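Local structure of glycosyl hydrolase BlGH5_18 (7LQX) at residues D61-F66 with Q97-Y102; D86-V91 with L149-A154; A366-V371 with T404-A409; F390-R395 with E426-P431. The protein probably hydrolyses glycosidic bonds of N-glycans as a family GH5 glycoside hydrolase of a gut bifidobacterium. All coordinates share one frame; numbering follows the deposited sequence.

Contact 1: D61-F66 with Q97-Y102; sequences DHVRVF and QGMDAY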
loop_
_atom_site.group_PDB
_atom_site.type_symbol
_atom_site.label_atom_id
_atom_site.label_comp_id
_atom_site.label_asym_id
_atom_site.label_seq_id
_atom_site.Cartn_x
_atom_site.Cartn_y
_atom_site.Cartn_z
ATOM N N ASP A 61 -19.365 1.090 -26.810
ATOM C CA ASP A 61 -20.582 0.771 -26.084
ATOM C C ASP A 61 -20.344 0.413 -24.624
ATOM O O ASP A 61 -21.316 0.227 -23.887
ATOM C CB ASP A 61 -21.359 -0.342 -26.803
ATOM C CG ASP A 61 -20.561 -1.619 -26.938
ATOM O OD1 ASP A 61 -20.266 -2.242 -25.901
ATOM O OD2 ASP A 61 -20.222 -1.989 -28.076
ATOM N N HIS A 62 -19.091 0.323 -24.174
ATOM C CA HIS A 62 -18.848 0.020 -22.772
ATOM C C HIS A 62 -17.454 0.454 -22.360
ATOM O O HIS A 62 -16.568 0.675 -23.192
ATOM C CB HIS A 62 -19.014 -1.480 -22.466
ATOM C CG HIS A 62 -17.924 -2.340 -23.038
ATOM N ND1 HIS A 62 -17.984 -2.856 -24.311
ATOM C CD2 HIS A 62 -16.749 -2.769 -22.515
ATOM C CE1 HIS A 62 -16.893 -3.565 -24.550
ATOM N NE2 HIS A 62 -16.128 -3.530 -23.476
ATOM N N VAL A 63 -17.279 0.537 -21.043
ATOM C CA VAL A 63 -15.993 0.729 -20.402
ATOM C C VAL A 63 -15.810 -0.328 -19.321
ATOM O O VAL A 63 -16.773 -0.827 -18.732
ATOM C CB VAL A 63 -15.861 2.140 -19.782
ATOM C CG1 VAL A 63 -15.848 3.213 -20.860
ATOM C CG2 VAL A 63 -16.973 2.406 -18.773
ATOM N N ARG A 64 -14.548 -0.667 -19.064
ATOM C CA ARG A 64 -14.123 -1.452 -17.909
ATOM C C ARG A 64 -13.395 -0.505 -16.964
ATOM O O ARG A 64 -12.519 0.248 -17.398
ATOM C CB ARG A 64 -13.223 -2.604 -18.361
ATOM C CG ARG A 64 -12.717 -3.519 -17.261
ATOM C CD ARG A 64 -12.102 -4.782 -17.857
ATOM N NE ARG A 64 -11.368 -5.537 -16.845
ATOM C CZ ARG A 64 -10.084 -5.881 -16.928
ATOM N NH1 ARG A 64 -9.353 -5.570 -17.990
ATOM N NH2 ARG A 64 -9.533 -6.555 -15.934
ATOM N N VAL A 65 -13.784 -0.506 -15.694
ATOM C CA VAL A 65 -13.243 0.465 -14.754
ATOM C C VAL A 65 -12.669 -0.220 -13.527
ATOM O O VAL A 65 -13.093 -1.311 -13.131
ATOM C CB VAL A 65 -14.278 1.541 -14.365
ATOM C CG1 VAL A 65 -14.833 2.202 -15.618
ATOM C CG2 VAL A 65 -15.391 0.930 -13.539
ATOM N N PHE A 66 -11.709 0.465 -12.913
ATOM C CA PHE A 66 -10.807 -0.103 -11.922
ATOM C C PHE A 66 -10.670 0.744 -10.666
ATOM O O PHE A 66 -9.783 1.601 -10.585
ATOM C CB PHE A 66 -9.410 -0.271 -12.534
ATOM C CG PHE A 66 -9.389 -1.064 -13.805
ATOM C CD1 PHE A 66 -9.198 -2.428 -13.760
ATOM C CD2 PHE A 66 -9.563 -0.457 -15.032
ATOM C CE1 PHE A 66 -9.176 -3.176 -14.916
ATOM C CE2 PHE A 66 -9.540 -1.202 -16.204
ATOM C CZ PHE A 66 -9.342 -2.561 -16.142
ATOM N N GLN A 97 -23.312 9.017 -20.507
ATOM C CA GLN A 97 -22.638 9.220 -21.776
ATOM C C GLN A 97 -22.876 8.073 -22.748
ATOM O O GLN A 97 -22.138 7.948 -23.731
ATOM C CB GLN A 97 -21.143 9.469 -21.553
ATOM C CG GLN A 97 -20.843 10.677 -20.665
ATOM C CD GLN A 97 -21.373 11.978 -21.237
ATOM O OE1 GLN A 97 -21.298 12.220 -22.442
ATOM N NE2 GLN A 97 -21.921 12.823 -20.370
ATOM N N GLY A 98 -23.880 7.228 -22.485
ATOM C CA GLY A 98 -24.371 6.274 -23.460
ATOM C C GLY A 98 -23.743 4.900 -23.439
ATOM O O GLY A 98 -23.905 4.149 -24.410
HETATM N N MSE A 99 -23.064 4.529 -22.363
HETATM C CA MSE A 99 -22.311 3.284 -22.336
HETATM C C MSE A 99 -22.581 2.425 -21.114
HETATM O O MSE A 99 -22.957 2.921 -20.051
HETATM C CB MSE A 99 -20.812 3.599 -22.400
HETATM C CG MSE A 99 -20.421 4.334 -23.660
HETATM SE SE MSE A 99 -18.535 4.606 -23.812
HETATM C CE MSE A 99 -18.331 5.898 -22.413
ATOM N N ASP A 100 -22.374 1.120 -21.279
ATOM C CA ASP A 100 -22.389 0.182 -20.169
ATOM C C ASP A 100 -21.055 0.225 -19.434
ATOM O O ASP A 100 -20.042 0.692 -19.961
ATOM C CB ASP A 100 -22.644 -1.233 -20.679
ATOM C CG ASP A 100 -24.016 -1.379 -21.280
ATOM O OD1 ASP A 100 -24.987 -0.959 -20.627
ATOM O OD2 ASP A 100 -24.116 -1.878 -22.415
ATOM N N ALA A 101 -21.066 -0.240 -18.191
ATOM C CA ALA A 101 -19.851 -0.300 -17.394
ATOM C C ALA A 101 -19.707 -1.672 -16.758
ATOM O O ALA A 101 -20.679 -2.233 -16.244
ATOM C CB ALA A 101 -19.852 0.787 -16.314
ATOM N N TYR A 102 -18.498 -2.214 -16.834
ATOM C CA TYR A 102 -18.067 -3.420 -16.139
ATOM C C TYR A 102 -16.998 -3.004 -15.136
ATOM O O TYR A 102 -16.136 -2.182 -15.451
ATOM C CB TYR A 102 -17.497 -4.420 -17.157
ATOM C CG TYR A 102 -18.541 -4.911 -18.131
ATOM C CD1 TYR A 102 -18.895 -4.150 -19.228
ATOM C CD2 TYR A 102 -19.208 -6.110 -17.922
ATOM C CE1 TYR A 102 -19.879 -4.571 -20.102
ATOM C CE2 TYR A 102 -20.191 -6.546 -18.797
ATOM C CZ TYR A 102 -20.521 -5.769 -19.887
ATOM O OH TYR A 102 -21.506 -6.182 -20.762
#
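The ring of Y102 turns its edge to the face of the H62 imidazole in an offset edge-to-face pair. The planes stand at 83° and the ring centroids are 5.7 Å apart. H62 CB and the V63 carbonyl O lie at the tyrosine edge, near its plane; Y102 CE1 comes 4.0 Å from H62 CB. At the imidazole edge, H62 ND1 donates to D61 OD1 at 2.8 Å, in the ring plane, while NE2 is hydrogen-bonded to T310 OG1. With D61 on ND1 and T310 on NE2, the imidazole's rotation is fixed. The rings stand on two parallel strands of the (beta/alpha)8 barrel. V63 N bonds D100 O at 3.0 Å, and Y102 N bonds V63 O at 2.9 Å. On the opposite face of the sheet V63 CG2 meets A101 CB at 4.1 Å, facing helix 81-96. D61 and D100 carry like charges. R25 bridges both, and R23 and R156 add further salt bridges. The arginines probably offset the repulsion between the two carboxylates.

Contact 2: D86-V91 with L149-A154; sequences DVRRMV and LAQEPA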
loop_
_atom_site.group_PDB
_atom_site.type_symbol
_atom_site.label_atom_id
_atom_site.label_comp_id
_atom_site.label_asym_id
_atom_site.label_seq_id
_atom_site.Cartn_x
_atom_site.Cartn_y
_atom_site.Cartn_z
ATOM N N ASP A 86 -17.864 6.739 -5.155
ATOM C CA ASP A 86 -17.118 7.239 -6.306
ATOM C C ASP A 86 -17.134 6.239 -7.460
ATOM O O ASP A 86 -17.227 6.635 -8.628
ATOM C CB ASP A 86 -15.671 7.560 -5.914
ATOM C CG ASP A 86 -15.546 8.803 -5.048
ATOM O OD1 ASP A 86 -16.490 9.616 -4.989
ATOM O OD2 ASP A 86 -14.462 8.979 -4.445
ATOM N N VAL A 87 -17.008 4.946 -7.167
ATOM C CA VAL A 87 -17.146 3.953 -8.234
ATOM C C VAL A 87 -18.532 4.045 -8.861
ATOM O O VAL A 87 -18.680 4.026 -10.088
ATOM C CB VAL A 87 -16.857 2.532 -7.721
ATOM C CG1 VAL A 87 -16.961 1.530 -8.875
ATOM C CG2 VAL A 87 -15.491 2.460 -7.076
ATOM N N ARG A 88 -19.569 4.140 -8.026
ATOM C CA ARG A 88 -20.927 4.242 -8.548
ATOM C C ARG A 88 -21.080 5.482 -9.418
ATOM O O ARG A 88 -21.736 5.436 -10.466
ATOM C CB ARG A 88 -21.938 4.244 -7.399
ATOM C CG ARG A 88 -23.385 4.311 -7.855
ATOM C CD ARG A 88 -24.372 4.133 -6.720
ATOM N NE ARG A 88 -25.731 4.349 -7.206
ATOM C CZ ARG A 88 -26.827 4.261 -6.465
ATOM N NH1 ARG A 88 -26.746 3.935 -5.182
ATOM N NH2 ARG A 88 -28.009 4.489 -7.021
ATOM N N ARG A 89 -20.462 6.595 -9.014
ATOM C CA ARG A 89 -20.559 7.817 -9.801
ATOM C C ARG A 89 -19.906 7.638 -11.165
ATOM O O ARG A 89 -20.432 8.105 -12.182
ATOM C CB ARG A 89 -19.926 8.985 -9.043
ATOM C CG ARG A 89 -19.902 10.287 -9.830
ATOM C CD ARG A 89 -21.245 10.979 -9.880
ATOM N NE ARG A 89 -21.110 12.336 -10.407
ATOM C CZ ARG A 89 -20.581 13.353 -9.731
ATOM N NH1 ARG A 89 -20.127 13.172 -8.498
ATOM N NH2 ARG A 89 -20.502 14.553 -10.288
HETATM N N MSE A 90 -18.761 6.967 -11.211
HETATM C CA MSE A 90 -18.081 6.764 -12.483
HETATM C C MSE A 90 -18.933 5.907 -13.415
HETATM O O MSE A 90 -19.025 6.190 -14.612
HETATM C CB MSE A 90 -16.713 6.135 -12.253
HETATM C CG MSE A 90 -15.920 5.972 -13.531
HETATM SE SE MSE A 90 -14.143 5.331 -13.228
HETATM C CE MSE A 90 -13.401 6.902 -12.481
ATOM N N VAL A 91 -19.542 4.861 -12.853
ATOM C CA VAL A 91 -20.491 4.045 -13.603
ATOM C C VAL A 91 -21.660 4.893 -14.083
ATOM O O VAL A 91 -22.078 4.809 -15.244
ATOM C CB VAL A 91 -20.968 2.864 -12.737
ATOM C CG1 VAL A 91 -22.148 2.181 -13.395
ATOM C CG2 VAL A 91 -19.820 1.911 -12.482
ATOM N N LEU A 149 -23.733 -0.828 -6.954
ATOM C CA LEU A 149 -23.636 -0.747 -8.404
ATOM C C LEU A 149 -24.856 -1.345 -9.092
ATOM O O LEU A 149 -25.229 -0.895 -10.178
ATOM C CB LEU A 149 -22.369 -1.445 -8.881
ATOM C CG LEU A 149 -21.045 -0.826 -8.426
ATOM C CD1 LEU A 149 -19.903 -1.665 -8.965
ATOM C CD2 LEU A 149 -20.934 0.623 -8.865
ATOM N N ALA A 150 -25.495 -2.346 -8.478
ATOM C CA ALA A 150 -26.700 -2.934 -9.047
ATOM C C ALA A 150 -27.823 -1.920 -9.206
ATOM O O ALA A 150 -28.761 -2.166 -9.970
ATOM C CB ALA A 150 -27.176 -4.074 -8.150
ATOM N N GLN A 151 -27.751 -0.792 -8.497
ATOM C CA GLN A 151 -28.760 0.255 -8.613
ATOM C C GLN A 151 -28.553 1.147 -9.830
ATOM O O GLN A 151 -29.414 1.988 -10.108
ATOM C CB GLN A 151 -28.797 1.078 -7.324
ATOM C CG GLN A 151 -29.144 0.240 -6.096
ATOM C CD GLN A 151 -29.052 1.021 -4.804
ATOM O OE1 GLN A 151 -29.626 2.105 -4.679
ATOM N NE2 GLN A 151 -28.321 0.478 -3.833
ATOM N N GLU A 152 -27.462 0.958 -10.580
ATOM C CA GLU A 152 -27.190 1.763 -11.762
ATOM C C GLU A 152 -27.586 1.001 -13.012
ATOM O O GLU A 152 -27.019 -0.072 -13.267
ATOM C CB GLU A 152 -25.700 2.089 -11.829
ATOM C CG GLU A 152 -25.219 3.059 -10.767
ATOM C CD GLU A 152 -25.836 4.438 -10.905
ATOM O OE1 GLU A 152 -26.168 4.840 -12.038
ATOM O OE2 GLU A 152 -25.986 5.127 -9.872
ATOM N N PRO A 153 -28.492 1.520 -13.846
ATOM C CA PRO A 153 -28.864 0.778 -15.063
ATOM C C PRO A 153 -27.700 0.468 -15.989
ATOM O O PRO A 153 -27.756 -0.530 -16.722
ATOM C CB PRO A 153 -29.890 1.699 -15.744
ATOM C CG PRO A 153 -30.453 2.519 -14.630
ATOM C CD PRO A 153 -29.350 2.703 -13.627
ATOM N N ALA A 154 -26.641 1.283 -15.977
ATOM C CA ALA A 154 -25.521 1.063 -16.879
ATOM C C ALA A 154 -24.592 -0.043 -16.408
ATOM O O ALA A 154 -23.744 -0.492 -17.188
ATOM C CB ALA A 154 -24.692 2.340 -17.023
HETATM O O HOH W 1 -30.290 5.112 -5.422
HETATM O O HOH W 2 -29.465 4.794 -10.161
#
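Helix 81-96 packs here against the turn that links helix 132-149 to strand 155-159, on the outer layer of the (beta/alpha)8 barrel. The turn is a type I beta turn from L149 to E152. R88 reaches across to it with an extended chain, CG anti to the backbone N (chi1 -178°). R88 NE donates to E152 OE2 at 2.8 Å in a nearly straight salt bridge, 175° at the hydrogen. The oxygen lies in the guanidinium plane and offers its anti lone pair. The two planar groups are turned 65° apart. Q151 CB sits over one guanidinium face, 3.5 Å from R88 NH2. A water, 2.9 Å from R88 NH2, joins that nitrogen to Q151 OE1. Q151 NE2 bonds the G147 carbonyl O. E148 pairs with R88 NH1, and H92 holds the other oxygen of E152.

Nearer the helix backbone the contact is apolar. L149 CD2 lies 3.6 Å from R88 CA and 4.0 Å from V91 CG2. V91 CG1 meets E152 CB at 3.9 Å. Replacing R88 with a leucine would probably leave E152 OE2 without its charged mate and Q151 CB without the flat group it packs on. With a histidine partner on one and an arginine on the other, both carboxylate oxygens of E152 are held, which probably favours its ionised form.

Contact 3: A366-V371 with T404-A409; sequences AVVIEV and TLVTSA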
loop_
_atom_site.group_PDB
_atom_site.type_symbol
_atom_site.label_atom_id
_atom_site.label_comp_id
_atom_site.label_asym_id
_atom_site.label_seq_id
_atom_site.Cartn_x
_atom_site.Cartn_y
_atom_site.Cartn_z
ATOM N N ALA A 366 -8.715 -29.025 -35.942
ATOM C CA ALA A 366 -8.364 -28.757 -34.558
ATOM C C ALA A 366 -7.065 -29.453 -34.187
ATOM O O ALA A 366 -6.798 -30.577 -34.628
ATOM C CB ALA A 366 -9.465 -29.183 -33.579
ATOM N N VAL A 367 -6.260 -28.759 -33.385
ATOM C CA VAL A 367 -5.109 -29.345 -32.712
ATOM C C VAL A 367 -5.586 -29.933 -31.389
ATOM O O VAL A 367 -6.366 -29.298 -30.663
ATOM C CB VAL A 367 -4.000 -28.303 -32.498
ATOM C CG1 VAL A 367 -2.787 -28.961 -31.860
ATOM C CG2 VAL A 367 -3.609 -27.640 -33.824
ATOM N N VAL A 368 -5.128 -31.148 -31.092
ATOM C CA VAL A 368 -5.567 -31.897 -29.920
ATOM C C VAL A 368 -4.597 -31.686 -28.765
ATOM O O VAL A 368 -3.388 -31.902 -28.901
ATOM C CB VAL A 368 -5.689 -33.396 -30.256
ATOM C CG1 VAL A 368 -6.115 -34.163 -29.029
ATOM C CG2 VAL A 368 -6.669 -33.614 -31.394
ATOM N N ILE A 369 -5.144 -31.317 -27.612
ATOM C CA ILE A 369 -4.392 -31.102 -26.381
ATOM C C ILE A 369 -4.719 -32.239 -25.421
ATOM O O ILE A 369 -5.864 -32.369 -24.973
ATOM C CB ILE A 369 -4.763 -29.751 -25.747
ATOM C CG1 ILE A 369 -4.454 -28.590 -26.689
ATOM C CG2 ILE A 369 -4.024 -29.548 -24.437
ATOM C CD1 ILE A 369 -5.027 -27.251 -26.238
ATOM N N GLU A 370 -3.714 -33.050 -25.090
ATOM C CA GLU A 370 -3.894 -34.106 -24.102
ATOM C C GLU A 370 -4.118 -33.492 -22.726
ATOM O O GLU A 370 -3.371 -32.602 -22.302
ATOM C CB GLU A 370 -2.664 -35.010 -24.062
ATOM C CG GLU A 370 -2.529 -35.923 -25.262
ATOM C CD GLU A 370 -3.597 -37.006 -25.304
ATOM O OE1 GLU A 370 -4.036 -37.473 -24.230
ATOM O OE2 GLU A 370 -4.000 -37.394 -26.419
ATOM N N VAL A 371 -5.134 -33.983 -22.021
ATOM C CA VAL A 371 -5.522 -33.412 -20.740
ATOM C C VAL A 371 -5.422 -34.452 -19.630
ATOM O O VAL A 371 -5.471 -35.664 -19.868
ATOM C CB VAL A 371 -6.922 -32.765 -20.778
ATOM C CG1 VAL A 371 -6.911 -31.540 -21.674
ATOM C CG2 VAL A 371 -7.980 -33.751 -21.246
ATOM N N THR A 404 -9.358 -24.652 -34.619
ATOM C CA THR A 404 -9.592 -24.453 -33.198
ATOM C C THR A 404 -8.678 -25.409 -32.434
ATOM O O THR A 404 -7.783 -26.034 -33.001
ATOM C CB THR A 404 -11.079 -24.589 -32.874
ATOM O OG1 THR A 404 -11.312 -24.200 -31.514
ATOM C CG2 THR A 404 -11.590 -26.017 -33.089
ATOM N N LEU A 405 -8.894 -25.489 -31.129
ATOM C CA LEU A 405 -8.196 -26.434 -30.270
ATOM C C LEU A 405 -9.235 -27.260 -29.537
ATOM O O LEU A 405 -10.262 -26.732 -29.115
ATOM C CB LEU A 405 -7.286 -25.722 -29.271
ATOM C CG LEU A 405 -6.149 -25.047 -30.057
ATOM C CD1 LEU A 405 -6.249 -23.528 -29.998
ATOM C CD2 LEU A 405 -4.766 -25.547 -29.668
ATOM N N VAL A 406 -8.957 -28.550 -29.381
ATOM C CA VAL A 406 -9.838 -29.431 -28.629
ATOM C C VAL A 406 -8.993 -30.262 -27.676
ATOM O O VAL A 406 -7.797 -30.474 -27.890
ATOM C CB VAL A 406 -10.685 -30.353 -29.532
ATOM C CG1 VAL A 406 -11.558 -29.539 -30.469
ATOM C CG2 VAL A 406 -9.799 -31.314 -30.304
ATOM N N THR A 407 -9.627 -30.727 -26.603
ATOM C CA THR A 407 -8.942 -31.659 -25.729
ATOM C C THR A 407 -9.002 -33.074 -26.304
ATOM O O THR A 407 -9.798 -33.392 -27.197
ATOM C CB THR A 407 -9.576 -31.689 -24.340
ATOM O OG1 THR A 407 -10.865 -32.304 -24.434
ATOM C CG2 THR A 407 -9.684 -30.286 -23.757
ATOM N N SER A 408 -8.162 -33.939 -25.731
ATOM C CA SER A 408 -8.173 -35.353 -26.098
ATOM C C SER A 408 -9.534 -36.003 -25.864
ATOM O O SER A 408 -9.916 -36.903 -26.614
ATOM C CB SER A 408 -7.057 -36.080 -25.343
ATOM O OG SER A 408 -7.022 -35.704 -23.976
ATOM N N ALA A 409 -10.282 -35.568 -24.849
ATOM C CA ALA A 409 -11.629 -36.090 -24.643
ATOM C C ALA A 409 -12.574 -35.656 -25.760
ATOM O O ALA A 409 -13.307 -36.476 -26.320
ATOM C CB ALA A 409 -12.150 -35.644 -23.276
#
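V406 spreads its two methyls on the face shared with A366 and V368. Its CG1, anti to the carbonyl carbon (chi1 -60°), comes 3.8 Å from A366 CB, while CG2 meets V368 CG2 at 4.0 Å. On the other face L405 lies across I369, with L405 CD2 3.8 Å from I369 CD1. The same methyl also reaches V367 CB. The chi2 of L405, 112°, is far from a staggered value. I389 and W393 of helix 388-399 pack on this leucine. The two strands are parallel neighbours in a beta-alpha-beta unit, with that helix as the crossover. I369 N bonds V406 O at 2.8 Å, and V406 N bonds V367 O at 3.0 Å.

After S408 N bonds I369 O, the pairing passes to a side chain. S408 OG, tucked between its own N and carbonyl carbon (chi1 45°), accepts from V371 N at 3.2 Å. An alanine in place of S408 is likely to leave the V371 amide without this acceptor and that segment freer to shift. V371 CG1 touches T407 CG2 at 3.7 Å, the side chains crossing at a slant, and the E370 carboxylate folds back over S408 CB, with OE2 3.5 Å away.

Contact 4: F390-R395 with E426-P431; sequences FERWMR and ETDDEP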
loop_
_atom_site.group_PDB
_atom_site.type_symbol
_atom_site.label_atom_id
_atom_site.label_comp_id
_atom_site.label_asym_id
_atom_site.label_seq_id
_atom_site.Cartn_x
_atom_site.Cartn_y
_atom_site.Cartn_z
ATOM N N PHE A 390 1.086 -24.306 -29.831
ATOM C CA PHE A 390 1.051 -22.960 -30.390
ATOM C C PHE A 390 1.439 -22.979 -31.857
ATOM O O PHE A 390 0.715 -22.458 -32.709
ATOM C CB PHE A 390 2.027 -22.112 -29.564
ATOM C CG PHE A 390 1.989 -20.624 -29.831
ATOM C CD1 PHE A 390 2.664 -20.079 -30.914
ATOM C CD2 PHE A 390 1.335 -19.768 -28.960
ATOM C CE1 PHE A 390 2.655 -18.707 -31.143
ATOM C CE2 PHE A 390 1.335 -18.396 -29.181
ATOM C CZ PHE A 390 1.986 -17.871 -30.277
ATOM N N GLU A 391 2.566 -23.615 -32.181
ATOM C CA GLU A 391 3.064 -23.571 -33.554
ATOM C C GLU A 391 2.226 -24.412 -34.509
ATOM O O GLU A 391 2.042 -24.017 -35.665
ATOM C CB GLU A 391 4.544 -23.938 -33.580
ATOM C CG GLU A 391 5.357 -22.881 -32.837
ATOM C CD GLU A 391 6.854 -22.961 -33.030
ATOM O OE1 GLU A 391 7.372 -24.008 -33.471
ATOM O OE2 GLU A 391 7.516 -21.950 -32.719
ATOM N N ARG A 392 1.692 -25.551 -34.065
ATOM C CA ARG A 392 0.796 -26.304 -34.937
ATOM C C ARG A 392 -0.449 -25.491 -35.272
ATOM O O ARG A 392 -0.889 -25.444 -36.430
ATOM C CB ARG A 392 0.417 -27.633 -34.292
ATOM C CG ARG A 392 1.557 -28.624 -34.227
ATOM C CD ARG A 392 1.107 -29.915 -33.572
ATOM N NE ARG A 392 2.177 -30.902 -33.476
ATOM C CZ ARG A 392 2.535 -31.714 -34.465
ATOM N NH1 ARG A 392 1.905 -31.658 -35.630
ATOM N NH2 ARG A 392 3.508 -32.600 -34.287
ATOM N N TRP A 393 -1.052 -24.859 -34.261
ATOM C CA TRP A 393 -2.209 -24.012 -34.519
ATOM C C TRP A 393 -1.842 -22.894 -35.490
ATOM O O TRP A 393 -2.569 -22.618 -36.450
ATOM C CB TRP A 393 -2.781 -23.459 -33.210
ATOM C CG TRP A 393 -4.062 -22.713 -33.427
ATOM C CD1 TRP A 393 -5.336 -23.214 -33.334
ATOM C CD2 TRP A 393 -4.201 -21.336 -33.814
ATOM N NE1 TRP A 393 -6.250 -22.232 -33.621
ATOM C CE2 TRP A 393 -5.583 -21.073 -33.928
ATOM C CE3 TRP A 393 -3.290 -20.304 -34.085
ATOM C CZ2 TRP A 393 -6.076 -19.824 -34.294
ATOM C CZ3 TRP A 393 -3.780 -19.068 -34.439
ATOM C CH2 TRP A 393 -5.160 -18.834 -34.540
HETATM N N MSE A 394 -0.700 -22.243 -35.263
HETATM C CA MSE A 394 -0.272 -21.141 -36.122
HETATM C C MSE A 394 -0.102 -21.585 -37.572
HETATM O O MSE A 394 -0.420 -20.833 -38.501
HETATM C CB MSE A 394 1.020 -20.497 -35.591
HETATM C CG MSE A 394 0.828 -19.723 -34.301
HETATM SE SE MSE A 394 -0.282 -18.167 -34.618
HETATM C CE MSE A 394 -0.649 -17.746 -32.769
ATOM N N ARG A 395 0.400 -22.805 -37.776
ATOM C CA ARG A 395 0.594 -23.301 -39.136
ATOM C C ARG A 395 -0.746 -23.521 -39.828
ATOM O O ARG A 395 -0.943 -23.095 -40.973
ATOM C CB ARG A 395 1.391 -24.602 -39.106
ATOM C CG ARG A 395 1.957 -24.982 -40.458
ATOM C CD ARG A 395 2.301 -26.454 -40.529
ATOM N NE ARG A 395 1.095 -27.257 -40.725
ATOM C CZ ARG A 395 0.538 -28.041 -39.800
ATOM N NH1 ARG A 395 1.070 -28.158 -38.588
ATOM N NH2 ARG A 395 -0.563 -28.714 -40.095
ATOM N N GLU A 426 -5.301 -32.854 -35.559
ATOM C CA GLU A 426 -3.845 -32.943 -35.582
ATOM C C GLU A 426 -3.336 -33.173 -34.167
ATOM O O GLU A 426 -3.618 -32.378 -33.266
ATOM C CB GLU A 426 -3.238 -31.672 -36.173
ATOM C CG GLU A 426 -1.729 -31.705 -36.232
ATOM C CD GLU A 426 -1.164 -30.626 -37.116
ATOM O OE1 GLU A 426 -1.757 -30.371 -38.189
ATOM O OE2 GLU A 426 -0.132 -30.037 -36.740
ATOM N N THR A 427 -2.576 -34.244 -33.973
ATOM C CA THR A 427 -2.048 -34.561 -32.654
ATOM C C THR A 427 -0.646 -33.976 -32.476
ATOM O O THR A 427 0.073 -33.715 -33.440
ATOM C CB THR A 427 -2.024 -36.075 -32.432
ATOM O OG1 THR A 427 -1.282 -36.703 -33.481
ATOM C CG2 THR A 427 -3.441 -36.639 -32.416
ATOM N N ASP A 428 -0.256 -33.797 -31.220
ATOM C CA ASP A 428 1.024 -33.172 -30.897
ATOM C C ASP A 428 2.027 -34.275 -30.590
ATOM O O ASP A 428 2.218 -34.672 -29.439
ATOM C CB ASP A 428 0.892 -32.227 -29.713
ATOM C CG ASP A 428 2.088 -31.307 -29.577
ATOM O OD1 ASP A 428 2.837 -31.160 -30.570
ATOM O OD2 ASP A 428 2.276 -30.722 -28.488
ATOM N N ASP A 429 2.712 -34.736 -31.630
ATOM C CA ASP A 429 3.441 -35.992 -31.549
ATOM C C ASP A 429 4.738 -35.880 -30.761
ATOM O O ASP A 429 5.173 -36.870 -30.160
ATOM C CB ASP A 429 3.713 -36.498 -32.967
ATOM C CG ASP A 429 2.430 -36.777 -33.739
ATOM O OD1 ASP A 429 1.390 -37.008 -33.089
ATOM O OD2 ASP A 429 2.458 -36.758 -34.991
ATOM N N GLU A 430 5.364 -34.709 -30.744
ATOM C CA GLU A 430 6.624 -34.501 -30.026
ATOM C C GLU A 430 6.540 -33.169 -29.294
ATOM O O GLU A 430 7.119 -32.164 -29.724
ATOM C CB GLU A 430 7.819 -34.544 -30.983
ATOM C CG GLU A 430 8.058 -35.910 -31.637
ATOM C CD GLU A 430 9.249 -35.918 -32.590
ATOM O OE1 GLU A 430 10.171 -35.096 -32.404
ATOM O OE2 GLU A 430 9.258 -36.747 -33.527
ATOM N N PRO A 431 5.819 -33.126 -28.172
ATOM C CA PRO A 431 5.573 -31.837 -27.511
ATOM C C PRO A 431 6.847 -31.165 -27.023
ATOM O O PRO A 431 7.828 -31.819 -26.661
ATOM C CB PRO A 431 4.663 -32.210 -26.331
ATOM C CG PRO A 431 3.980 -33.474 -26.776
ATOM C CD PRO A 431 5.046 -34.218 -27.546
HETATM O O HOH W 3 4.916 -32.072 -31.854
#
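One oxygen, E426 OE2, takes hydrogen bonds from two arginines. R395 meets the carboxylate end-on, with the two flat groups only 10° from coplanar. R395 NH1 donates to E426 OE2 at 2.9 Å and R395 NH2 to E426 OE1 at 2.8 Å, both through syn lone pairs. R392 NH1 reaches E426 OE2 at 2.8 Å from above the carboxylate plane; its guanidinium stands at 86° to the carboxylate. The extended chain of R392 carries its NE past E426, to D428 OD1 at 3.0 Å. That oxygen also receives a water at 2.6 Å, which in turn accepts from R392 NH2 and from E430 N. The T427 carbonyl O lies over the centre of the R392 guanidinium, 3.3 Å from CZ. R392 thus has carboxylates at two edges and a carbonyl on one face, so its rotation is well fixed. The shared oxygen probably helps the two arginine charges lie close together.

D428 OD2 bonds S388, and R395 NE pairs with E399. The network ties the outer side of helix 388-399 to the end of strand 424-426 and the loop that follows it. On the helix's other side W393 and M394 pack against helix 248-264.

How the contacts relate
Contacts 1 and 3 are buried pairs of parallel strands. Contact 1 belongs to the eight-stranded barrel sheet and contact 3 to the three-stranded sheet, with centres about 35 Å apart. Contacts 2 and 4 join a helix to a loop. The first is partly buried, the second lies at the surface. Each neighbours one strand pair: A101 N probably bonds A154 O between contacts 1 and 2, and E426 extends the sheet of contact 3 into contact 4. Chemistry follows place. Backbone bonds hold both strand pairs, but contact 1 adds charged and aromatic groups where contact 3 is mainly aliphatic. Contact 2 combines one salt bridge with apolar packing, while contact 4 relies on a salt-bridge network.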